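Long-range contacts in endonuclease II (Enterobacteria phage t4, PDB 2WSH), which nicks and cuts cytosine-containing double-stranded DNA as a magnesium-dependent, sequence-specific GIY-YIG endonuclease, helping to degrade the host chromosome so that phage DNA synthesis can reuse its nucleotides: residues 20-25 against 96-101; 32-37 against 64-69; 39-44 against 117-122. The protein carries 1 engineered substitution. All coordinates share one frame; numbering follows the deposited sequence.

Contact 1: residues 20-25 against 96-101; sequences YTELEL and KVEFYA
The Phe99 ring meets Leu23 at its edge: CD1 of Leu23 lies near the ring plane, 3.6 Å from Phe99 CE2, while the backbone oxygen of Thr21 also lies near that plane. Around the same aromatic ring pack Ile65 of helix 61-73 and Tyr44 and Ile46 of strand 42-48. Two further flat groups, the carboxylates of Glu22 and Glu98, are turned 85° apart, with OE1 of Glu22 4.1 Å from OE2 of Glu98; Lys19 forms salt bridges to both oxygens. Glu22 stretches out, CG anti to the backbone N (chi1 174°), and crosses Lys96 at about a right angle, OE2 of Glu22 lying 3.5 Å from CG of Lys96, whose ammonium pairs with Asp50.

Between these two layers of side chains, the strands run antiparallel, their directions 166° apart. Phe99 N donates almost straight to Thr21 O at 2.9 Å. Phe99 O receives Tyr20 N at 2.8 Å and, weakly, Thr21 N, so two residues face one: a classic beta bulge. A water bridges Leu23 O and Val97 N beyond the last pair.

One side of this strand pair is therefore apolar, with Thr21, Leu23, Val97 and Phe99, and the other carries acids. The shared lysine probably offsets the repulsion between the two glutamates, which might otherwise raise their proton affinity.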
loop_
_atom_site.group_PDB
_atom_site.type_symbol
_atom_site.label_atom_id
_atom_site.label_comp_id
_atom_site.label_asym_id
_atom_site.label_seq_id
_atom_site.Cartn_x
_atom_site.Cartn_y
_atom_site.Cartn_z
ATOM N N TYR A 20 -6.669 -17.011 21.406
ATOM C CA TYR A 20 -6.759 -15.855 22.276
ATOM C C TYR A 20 -7.303 -16.263 23.635
ATOM O O TYR A 20 -6.689 -15.989 24.660
ATOM C CB TYR A 20 -7.640 -14.782 21.638
ATOM C CG TYR A 20 -7.814 -13.540 22.483
ATOM C CD1 TYR A 20 -6.745 -12.693 22.746
ATOM C CD2 TYR A 20 -9.054 -13.211 23.011
ATOM C CE1 TYR A 20 -6.909 -11.555 23.520
ATOM C CE2 TYR A 20 -9.227 -12.080 23.785
ATOM C CZ TYR A 20 -8.154 -11.254 24.034
ATOM O OH TYR A 20 -8.336 -10.127 24.800
ATOM N N THR A 21 -8.456 -16.920 23.645
ATOM C CA THR A 21 -9.019 -17.406 24.898
ATOM C C THR A 21 -10.043 -18.509 24.686
ATOM O O THR A 21 -10.429 -18.820 23.558
ATOM C CB THR A 21 -9.662 -16.270 25.727
ATOM O OG1 THR A 21 -9.962 -16.750 27.044
ATOM C CG2 THR A 21 -10.949 -15.784 25.072
ATOM N N GLU A 22 -10.473 -19.099 25.794
ATOM C CA GLU A 22 -11.479 -20.146 25.782
ATOM C C GLU A 22 -12.572 -19.746 26.759
ATOM O O GLU A 22 -12.296 -19.099 27.767
ATOM C CB GLU A 22 -10.843 -21.474 26.194
ATOM C CG GLU A 22 -11.808 -22.633 26.359
ATOM C CD GLU A 22 -11.086 -23.965 26.491
ATOM O OE1 GLU A 22 -9.911 -24.045 26.081
ATOM O OE2 GLU A 22 -11.694 -24.932 26.996
ATOM N N LEU A 23 -13.816 -20.101 26.453
ATOM C CA LEU A 23 -14.918 -19.833 27.368
ATOM C C LEU A 23 -15.273 -21.100 28.137
ATOM O O LEU A 23 -15.229 -22.197 27.585
ATOM C CB LEU A 23 -16.142 -19.310 26.615
ATOM C CG LEU A 23 -15.981 -17.977 25.887
ATOM C CD1 LEU A 23 -17.312 -17.530 25.316
ATOM C CD2 LEU A 23 -15.420 -16.921 26.825
ATOM N N GLU A 24 -15.625 -20.948 29.408
ATOM C CA GLU A 24 -15.947 -22.098 30.242
ATOM C C GLU A 24 -16.961 -21.767 31.334
ATOM O O GLU A 24 -16.875 -20.727 31.986
ATOM C CB GLU A 24 -14.671 -22.690 30.846
ATOM C CG GLU A 24 -13.675 -21.653 31.337
ATOM C CD GLU A 24 -12.255 -22.186 31.375
ATOM O OE1 GLU A 24 -12.014 -23.276 30.812
ATOM O OE2 GLU A 24 -11.380 -21.515 31.964
ATOM N N LEU A 25 -17.928 -22.662 31.513
ATOM C CA LEU A 25 -18.953 -22.507 32.536
ATOM C C LEU A 25 -18.423 -22.960 33.891
ATOM O O LEU A 25 -17.643 -23.908 33.968
ATOM C CB LEU A 25 -20.193 -23.325 32.172
ATOM C CG LEU A 25 -20.960 -22.932 30.910
ATOM C CD1 LEU A 25 -22.025 -23.971 30.592
ATOM C CD2 LEU A 25 -21.584 -21.552 31.058
ATOM N N LYS A 96 -16.466 -27.394 23.608
ATOM C CA LYS A 96 -15.356 -26.473 23.830
ATOM C C LYS A 96 -15.502 -25.254 22.927
ATOM O O LYS A 96 -15.687 -25.398 21.723
ATOM C CB LYS A 96 -14.027 -27.165 23.536
ATOM C CG LYS A 96 -12.811 -26.371 23.990
ATOM C CD LYS A 96 -11.603 -26.660 23.116
ATOM C CE LYS A 96 -11.476 -28.144 22.815
ATOM N NZ LYS A 96 -10.476 -28.410 21.740
ATOM N N VAL A 97 -15.409 -24.060 23.507
ATOM C CA VAL A 97 -15.608 -22.822 22.754
ATOM C C VAL A 97 -14.361 -21.949 22.795
ATOM O O VAL A 97 -13.986 -21.435 23.852
ATOM C CB VAL A 97 -16.791 -22.002 23.312
ATOM C CG1 VAL A 97 -16.941 -20.692 22.542
ATOM C CG2 VAL A 97 -18.079 -22.813 23.269
ATOM N N GLU A 98 -13.730 -21.771 21.639
ATOM C CA GLU A 98 -12.469 -21.047 21.565
ATOM C C GLU A 98 -12.531 -19.844 20.634
ATOM O O GLU A 98 -13.233 -19.858 19.624
ATOM C CB GLU A 98 -11.349 -21.983 21.104
ATOM C CG GLU A 98 -11.091 -23.149 22.041
ATOM C CD GLU A 98 -10.093 -24.138 21.470
ATOM O OE1 GLU A 98 -10.356 -24.691 20.381
ATOM O OE2 GLU A 98 -9.047 -24.365 22.112
ATOM N N PHE A 99 -11.792 -18.804 20.994
ATOM C CA PHE A 99 -11.607 -17.648 20.135
ATOM C C PHE A 99 -10.156 -17.570 19.684
ATOM O O PHE A 99 -9.241 -17.658 20.503
ATOM C CB PHE A 99 -11.976 -16.368 20.884
ATOM C CG PHE A 99 -13.448 -16.192 21.092
ATOM C CD1 PHE A 99 -14.189 -15.404 20.231
ATOM C CD2 PHE A 99 -14.093 -16.819 22.144
ATOM C CE1 PHE A 99 -15.549 -15.238 20.419
ATOM C CE2 PHE A 99 -15.452 -16.661 22.333
ATOM C CZ PHE A 99 -16.180 -15.870 21.468
ATOM N N TYR A 100 -9.957 -17.412 18.380
ATOM C CA TYR A 100 -8.637 -17.167 17.814
ATOM C C TYR A 100 -8.586 -15.755 17.246
ATOM O O TYR A 100 -9.613 -15.192 16.873
ATOM C CB TYR A 100 -8.341 -18.162 16.694
ATOM C CG TYR A 100 -8.044 -19.567 17.159
ATOM C CD1 TYR A 100 -6.761 -20.095 17.057
ATOM C CD2 TYR A 100 -9.043 -20.373 17.690
ATOM C CE1 TYR A 100 -6.482 -21.383 17.474
ATOM C CE2 TYR A 100 -8.773 -21.662 18.112
ATOM C CZ TYR A 100 -7.491 -22.161 18.000
ATOM O OH TYR A 100 -7.215 -23.443 18.416
ATOM N N ALA A 101 -7.389 -15.186 17.165
ATOM C CA ALA A 101 -7.226 -13.853 16.599
ATOM C C ALA A 101 -6.136 -13.829 15.540
ATOM O O ALA A 101 -5.070 -14.416 15.725
ATOM C CB ALA A 101 -6.920 -12.850 17.692
HETATM O O HOH W 1 -14.854 -24.329 26.252
#

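Contact 2: residues 32-37 against 64-69; sequences KQLSIP and RINYYR. With PO4 (phosphate ion), chain E.
Leu34 drives its CD1 methyl against CG2 of Ile65, 3.4 Å away and tighter than usual van der Waals contact, the two side chains crossing at about a right angle. CG2 of Ile65 stands anti to the backbone N (chi1 of CG1 -55°), which turns this branch to the loop while the longer branch runs on to Phe99. Leu34 also slides past Asn66 in the opposite direction, its CD1 3.8 Å from ND2, and rests on Thr21 and Leu23 of strand 18-23, so it fills the angle between helix 61-73 and the sheet.

The outer side is looser and polar. Arg69 reaches out from the helix, extended from CG to NE, and its NE makes a weak, bent bond to Lys32 O (3.0 Å, 133° at the hydrogen); the same NE also donates to Ile31 O. Gln33 lies over one face of the guanidinium, with CG 3.2 Å from NH2, its amide plane tilted 50° from the guanidinium. A water accepts from both Leu34 N and Asn66 ND2 and so links loop and helix.

Toward the start of the helix, Arg64 points away from the loop. In one of its two conformers NH1 approaches O4 of a phosphate ion, probably from the crystallisation liquor, too closely for the details of the bond to be trusted; Tyr54, Tyr44 and Lys83 also bind this ion. The loop is thus held by one apolar anchor, with NE of Arg69 shared between two carbonyls at the rim and the water satisfying Leu34 N.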
loop_
_atom_site.group_PDB
_atom_site.type_symbol
_atom_site.label_atom_id
_atom_site.label_comp_id
_atom_site.label_asym_id
_atom_site.label_seq_id
_atom_site.Cartn_x
_atom_site.Cartn_y
_atom_site.Cartn_z
ATOM N N LYS A 32 -16.986 -18.023 33.457
ATOM C CA LYS A 32 -15.950 -17.446 34.309
ATOM C C LYS A 32 -15.363 -16.193 33.675
ATOM O O LYS A 32 -15.429 -16.015 32.459
ATOM C CB LYS A 32 -14.836 -18.463 34.573
ATOM C CG LYS A 32 -15.312 -19.784 35.159
ATOM C CD LYS A 32 -14.134 -20.699 35.453
ATOM C CE LYS A 32 -14.582 -22.133 35.689
ATOM N NZ LYS A 32 -13.415 -23.055 35.792
ATOM N N GLN A 33 -14.794 -15.323 34.506
ATOM C CA GLN A 33 -14.169 -14.098 34.020
ATOM C C GLN A 33 -12.947 -14.398 33.163
ATOM O O GLN A 33 -12.379 -15.488 33.226
ATOM C CB GLN A 33 -13.776 -13.189 35.186
ATOM C CG GLN A 33 -14.946 -12.481 35.840
ATOM C CD GLN A 33 -14.561 -11.805 37.140
ATOM O OE1 GLN A 33 -13.762 -10.868 37.154
ATOM N NE2 GLN A 33 -15.134 -12.275 38.242
ATOM N N LEU A 34 -12.546 -13.419 32.362
ATOM C CA LEU A 34 -11.435 -13.597 31.444
ATOM C C LEU A 34 -10.258 -12.711 31.822
ATOM O O LEU A 34 -10.358 -11.483 31.799
ATOM C CB LEU A 34 -11.878 -13.281 30.016
ATOM C CG LEU A 34 -13.159 -13.965 29.542
ATOM C CD1 LEU A 34 -13.551 -13.448 28.172
ATOM C CD2 LEU A 34 -12.996 -15.480 29.529
ATOM N N SER A 35 -9.144 -13.340 32.178
ATOM C CA SER A 35 -7.905 -12.611 32.398
ATOM C C SER A 35 -7.078 -12.696 31.122
ATOM O O SER A 35 -6.416 -13.701 30.860
ATOM C CB SER A 35 -7.136 -13.182 33.590
ATOM O OG SER A 35 -6.243 -12.220 34.127
ATOM N N ILE A 36 -7.138 -11.638 30.322
ATOM C CA ILE A 36 -6.498 -11.626 29.015
ATOM C C ILE A 36 -6.038 -10.219 28.659
ATOM O O ILE A 36 -6.727 -9.243 28.959
ATOM C CB ILE A 36 -7.466 -12.121 27.926
ATOM C CG1 ILE A 36 -8.819 -11.421 28.071
ATOM C CG2 ILE A 36 -7.642 -13.631 28.006
ATOM C CD1 ILE A 36 -9.938 -12.071 27.286
ATOM N N PRO A 37 -4.863 -10.107 28.023
ATOM C CA PRO A 37 -4.398 -8.800 27.551
ATOM C C PRO A 37 -5.281 -8.362 26.396
ATOM O O PRO A 37 -5.990 -9.189 25.823
ATOM C CB PRO A 37 -2.982 -9.090 27.041
ATOM C CG PRO A 37 -2.626 -10.450 27.567
ATOM C CD PRO A 37 -3.919 -11.183 27.689
ATOM N N ARG A 64 -15.128 -7.184 22.707
ATOM C CA ARG A 64 -16.077 -7.996 21.948
ATOM C C ARG A 64 -16.405 -9.314 22.648
ATOM O O ARG A 64 -17.570 -9.703 22.741
ATOM C CB ARG A 64 -15.543 -8.270 20.539
ATOM C CG ARG A 64 -16.530 -8.973 19.612
ATOM C CD ARG A 64 -17.719 -8.080 19.270
ATOM N NE ARG A 64 -17.305 -6.723 18.925
ATOM C CZ ARG A 64 -16.946 -6.326 17.707
ATOM N NH1 ARG A 64 -16.943 -7.179 16.693
ATOM N NH2 ARG A 64 -16.584 -5.069 17.506
ATOM N N ILE A 65 -15.377 -10.002 23.135
ATOM C CA ILE A 65 -15.571 -11.264 23.835
ATOM C C ILE A 65 -16.375 -11.057 25.115
ATOM O O ILE A 65 -17.314 -11.803 25.396
ATOM C CB ILE A 65 -14.240 -11.963 24.178
ATOM C CG1 ILE A 65 -13.397 -12.163 22.916
ATOM C CG2 ILE A 65 -14.507 -13.293 24.868
ATOM C CD1 ILE A 65 -14.206 -12.497 21.696
ATOM N N ASN A 66 -16.001 -10.044 25.890
ATOM C CA ASN A 66 -16.720 -9.738 27.124
ATOM C C ASN A 66 -18.187 -9.378 26.876
ATOM O O ASN A 66 -19.047 -9.640 27.716
ATOM C CB ASN A 66 -16.003 -8.640 27.915
ATOM C CG ASN A 66 -14.913 -9.191 28.810
ATOM O OD1 ASN A 66 -13.825 -8.627 28.908
ATOM N ND2 ASN A 66 -15.198 -10.309 29.465
ATOM N N TYR A 67 -18.456 -8.778 25.719
ATOM C CA TYR A 67 -19.820 -8.527 25.271
ATOM C C TYR A 67 -20.577 -9.849 25.199
ATOM O O TYR A 67 -21.685 -9.967 25.724
ATOM C CB TYR A 67 -19.795 -7.824 23.908
ATOM C CG TYR A 67 -21.117 -7.766 23.168
ATOM C CD1 TYR A 67 -21.866 -6.592 23.130
ATOM C CD2 TYR A 67 -21.605 -8.875 22.485
ATOM C CE1 TYR A 67 -23.070 -6.532 22.443
ATOM C CE2 TYR A 67 -22.805 -8.827 21.798
ATOM C CZ TYR A 67 -23.532 -7.653 21.780
ATOM O OH TYR A 67 -24.725 -7.602 21.096
ATOM N N TYR A 68 -19.968 -10.846 24.557
ATOM C CA TYR A 68 -20.552 -12.183 24.479
ATOM C C TYR A 68 -20.791 -12.741 25.872
ATOM O O TYR A 68 -21.891 -13.181 26.190
ATOM C CB TYR A 68 -19.644 -13.148 23.704
ATOM C CG TYR A 68 -19.596 -12.927 22.210
ATOM C CD1 TYR A 68 -20.753 -12.938 21.445
ATOM C CD2 TYR A 68 -18.385 -12.730 21.558
ATOM C CE1 TYR A 68 -20.708 -12.740 20.077
ATOM C CE2 TYR A 68 -18.332 -12.534 20.191
ATOM C CZ TYR A 68 -19.494 -12.541 19.457
ATOM O OH TYR A 68 -19.439 -12.344 18.095
ATOM N N ARG A 69 -19.747 -12.731 26.698
ATOM C CA ARG A 69 -19.836 -13.257 28.052
ATOM C C ARG A 69 -20.969 -12.614 28.848
ATOM O O ARG A 69 -21.769 -13.305 29.484
ATOM C CB ARG A 69 -18.512 -13.060 28.795
ATOM C CG ARG A 69 -18.625 -13.287 30.291
ATOM C CD ARG A 69 -17.268 -13.270 30.981
ATOM N NE ARG A 69 -17.383 -13.712 32.370
ATOM C CZ ARG A 69 -17.674 -12.910 33.389
ATOM N NH1 ARG A 69 -17.874 -11.615 33.181
ATOM N NH2 ARG A 69 -17.765 -13.401 34.617
HETATM P P PO4 E . -19.380 -8.806 15.447
HETATM O O1 PO4 E . -19.018 -9.744 14.322
HETATM O O2 PO4 E . -19.136 -7.376 15.021
HETATM O O3 PO4 E . -20.830 -8.968 15.845
HETATM O O4 PO4 E . -18.500 -9.156 16.620
HETATM O O HOH W 2 -14.357 -11.297 32.042
#

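Contact 3: residues 39-44 against 117-122; sequences KYNVIY and TIATID. With PO4 (phosphate ion), chain E.
Ile121 supplies the largest share of the touching surface, and its branches take separate partners. CD1 of Ile121 meets the amide of Asn41, 3.5 Å from ND2. CG2 of Ile121 lies against the backbone of Val42, 3.5 Å from Val42 C. From the flank, Ile43 slides past in the opposite direction and brings CD1 to 4.0 Å from CB of Ile121. No hydrogen bond joins the two segments.

The torsions explain this spread. CG1 of Ile121 sits between its backbone N and carbonyl carbon (chi1 55°), sending CD1 toward Asn41, whose own CG lies opposite its N (chi1 -159°). Asn41 has a left-handed backbone, phi and psi both near 60°, and shares Thr58 with Val42 in a G1 beta bulge. Across from it, Asp122 N bonds Ala119 O at 2.9 Å as the chain turns from strand into helix.

Strand 42-48 belongs to the GIY-YIG domain; its Tyr44 brings OH close to phosphate O4, a bond so short that its details are doubtful. At its start the strand is joined to the junction of strand 114-119 and helix 121-132. Cys104 of strand 97-111 touches Ile121, and Ile43 continues along the helix over Glu124, the engineered Ala125 and Phe128.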
loop_
_atom_site.group_PDB
_atom_site.type_symbol
_atom_site.label_atom_id
_atom_site.label_comp_id
_atom_site.label_asym_id
_atom_site.label_seq_id
_atom_site.Cartn_x
_atom_site.Cartn_y
_atom_site.Cartn_z
ATOM N N LYS A 39 -6.271 -6.881 22.562
ATOM C CA LYS A 39 -5.817 -7.145 21.211
ATOM C C LYS A 39 -6.729 -6.352 20.286
ATOM O O LYS A 39 -7.948 -6.505 20.328
ATOM C CB LYS A 39 -5.873 -8.644 20.911
ATOM C CG LYS A 39 -4.979 -9.082 19.762
ATOM C CD LYS A 39 -4.541 -10.525 19.931
ATOM C CE LYS A 39 -3.309 -10.637 20.821
ATOM N NZ LYS A 39 -2.053 -10.319 20.079
ATOM N N TYR A 40 -6.136 -5.487 19.469
ATOM C CA TYR A 40 -6.906 -4.543 18.672
ATOM C C TYR A 40 -6.771 -4.812 17.180
ATOM O O TYR A 40 -5.750 -5.321 16.722
ATOM C CB TYR A 40 -6.455 -3.111 18.971
ATOM C CG TYR A 40 -6.345 -2.793 20.445
ATOM C CD1 TYR A 40 -7.444 -2.334 21.162
ATOM C CD2 TYR A 40 -5.141 -2.949 21.121
ATOM C CE1 TYR A 40 -7.347 -2.041 22.513
ATOM C CE2 TYR A 40 -5.034 -2.660 22.472
ATOM C CZ TYR A 40 -6.139 -2.205 23.162
ATOM O OH TYR A 40 -6.035 -1.919 24.503
ATOM N N ASN A 41 -7.815 -4.468 16.432
ATOM C CA ASN A 41 -7.756 -4.493 14.975
ATOM C C ASN A 41 -7.458 -5.882 14.413
ATOM O O ASN A 41 -6.453 -6.082 13.731
ATOM C CB ASN A 41 -6.706 -3.491 14.490
ATOM C CG ASN A 41 -6.916 -3.070 13.051
ATOM O OD1 ASN A 41 -5.986 -2.610 12.388
ATOM N ND2 ASN A 41 -8.142 -3.221 12.559
ATOM N N VAL A 42 -8.330 -6.844 14.695
ATOM C CA VAL A 42 -8.078 -8.220 14.284
ATOM C C VAL A 42 -9.277 -8.885 13.621
ATOM O O VAL A 42 -10.426 -8.468 13.798
ATOM C CB VAL A 42 -7.686 -9.108 15.485
ATOM C CG1 VAL A 42 -6.407 -8.602 16.138
ATOM C CG2 VAL A 42 -8.827 -9.159 16.489
ATOM N N ILE A 43 -8.988 -9.929 12.857
ATOM C CA ILE A 43 -9.997 -10.891 12.458
ATOM C C ILE A 43 -10.038 -11.915 13.573
ATOM O O ILE A 43 -8.997 -12.405 14.008
ATOM C CB ILE A 43 -9.620 -11.597 11.149
ATOM C CG1 ILE A 43 -9.664 -10.611 9.981
ATOM C CG2 ILE A 43 -10.535 -12.794 10.897
ATOM C CD1 ILE A 43 -11.025 -9.973 9.773
ATOM N N TYR A 44 -11.228 -12.219 14.072
ATOM C CA TYR A 44 -11.325 -13.258 15.081
ATOM C C TYR A 44 -12.120 -14.450 14.584
ATOM O O TYR A 44 -12.946 -14.331 13.684
ATOM C CB TYR A 44 -11.847 -12.719 16.418
ATOM C CG TYR A 44 -13.313 -12.347 16.475
ATOM C CD1 TYR A 44 -14.261 -13.261 16.916
ATOM C CD2 TYR A 44 -13.742 -11.070 16.136
ATOM C CE1 TYR A 44 -15.597 -12.925 17.001
ATOM C CE2 TYR A 44 -15.082 -10.724 16.212
ATOM C CZ TYR A 44 -16.001 -11.658 16.648
ATOM O OH TYR A 44 -17.330 -11.330 16.734
ATOM N N THR A 117 -7.352 5.958 4.064
ATOM C CA THR A 117 -6.895 4.869 4.921
ATOM C C THR A 117 -7.828 3.660 4.903
ATOM O O THR A 117 -9.045 3.798 4.773
ATOM C CB THR A 117 -6.710 5.343 6.375
ATOM O OG1 THR A 117 -6.320 4.233 7.195
ATOM C CG2 THR A 117 -8.005 5.937 6.910
ATOM N N ILE A 118 -7.240 2.475 5.038
ATOM C CA ILE A 118 -8.006 1.234 5.088
ATOM C C ILE A 118 -7.504 0.311 6.196
ATOM O O ILE A 118 -6.305 0.059 6.313
ATOM C CB ILE A 118 -7.954 0.475 3.751
ATOM C CG1 ILE A 118 -8.796 -0.802 3.827
ATOM C CG2 ILE A 118 -6.527 0.125 3.383
ATOM C CD1 ILE A 118 -10.265 -0.551 4.081
ATOM N N ALA A 119 -8.426 -0.172 7.023
ATOM C CA ALA A 119 -8.114 -1.225 7.976
ATOM C C ALA A 119 -8.257 -2.542 7.230
ATOM O O ALA A 119 -9.306 -2.814 6.647
ATOM C CB ALA A 119 -9.065 -1.174 9.160
ATOM N N THR A 120 -7.207 -3.354 7.233
ATOM C CA THR A 120 -7.212 -4.569 6.425
ATOM C C THR A 120 -8.242 -5.601 6.891
ATOM O O THR A 120 -8.621 -6.481 6.123
ATOM C CB THR A 120 -5.817 -5.225 6.337
ATOM O OG1 THR A 120 -5.399 -5.644 7.640
ATOM C CG2 THR A 120 -4.803 -4.248 5.761
ATOM N N ILE A 121 -8.696 -5.505 8.140
ATOM C CA ILE A 121 -9.787 -6.377 8.576
ATOM C C ILE A 121 -10.983 -6.200 7.647
ATOM O O ILE A 121 -11.702 -7.155 7.363
ATOM C CB ILE A 121 -10.237 -6.108 10.028
ATOM C CG1 ILE A 121 -10.610 -4.634 10.215
ATOM C CG2 ILE A 121 -9.155 -6.524 11.013
ATOM C CD1 ILE A 121 -11.320 -4.347 11.522
ATOM N N ASP A 122 -11.182 -4.975 7.169
ATOM C CA ASP A 122 -12.289 -4.678 6.266
ATOM C C ASP A 122 -12.130 -5.395 4.933
ATOM O O ASP A 122 -13.116 -5.686 4.253
ATOM C CB ASP A 122 -12.414 -3.172 6.042
ATOM C CG ASP A 122 -13.048 -2.463 7.216
ATOM O OD1 ASP A 122 -13.649 -3.149 8.068
ATOM O OD2 ASP A 122 -12.948 -1.220 7.285
HETATM P P PO4 E . -19.380 -8.806 15.447
HETATM O O1 PO4 E . -19.018 -9.744 14.322
HETATM O O2 PO4 E . -19.136 -7.376 15.021
HETATM O O3 PO4 E . -20.830 -8.968 15.845
HETATM O O4 PO4 E . -18.500 -9.156 16.620
#

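Contact 3 is buried, contact 1 partly so, and contact 2 lies at the surface. Contact 1 is the one made by strand pairing, and backbone hydrogen bonds carry it; contact 3 relies on van der Waals packing at a strand-to-helix junction, contact 2 on a leucine-isoleucine contact with an arginine and a water at its rim. Contacts 1 and 2 adjoin: Tyr20 OH reaches Pro37 O, and Glu24 O pairs with Lys32 N. Contacts 1 and 3 reach the same sheet on opposite sides of the chain's centre, Tyr100 O lying near Tyr44 CB. Contacts 2 and 3 share the phosphate through Arg64 and Tyr44, and Tyr68 bonds Tyr44 through their hydroxyls.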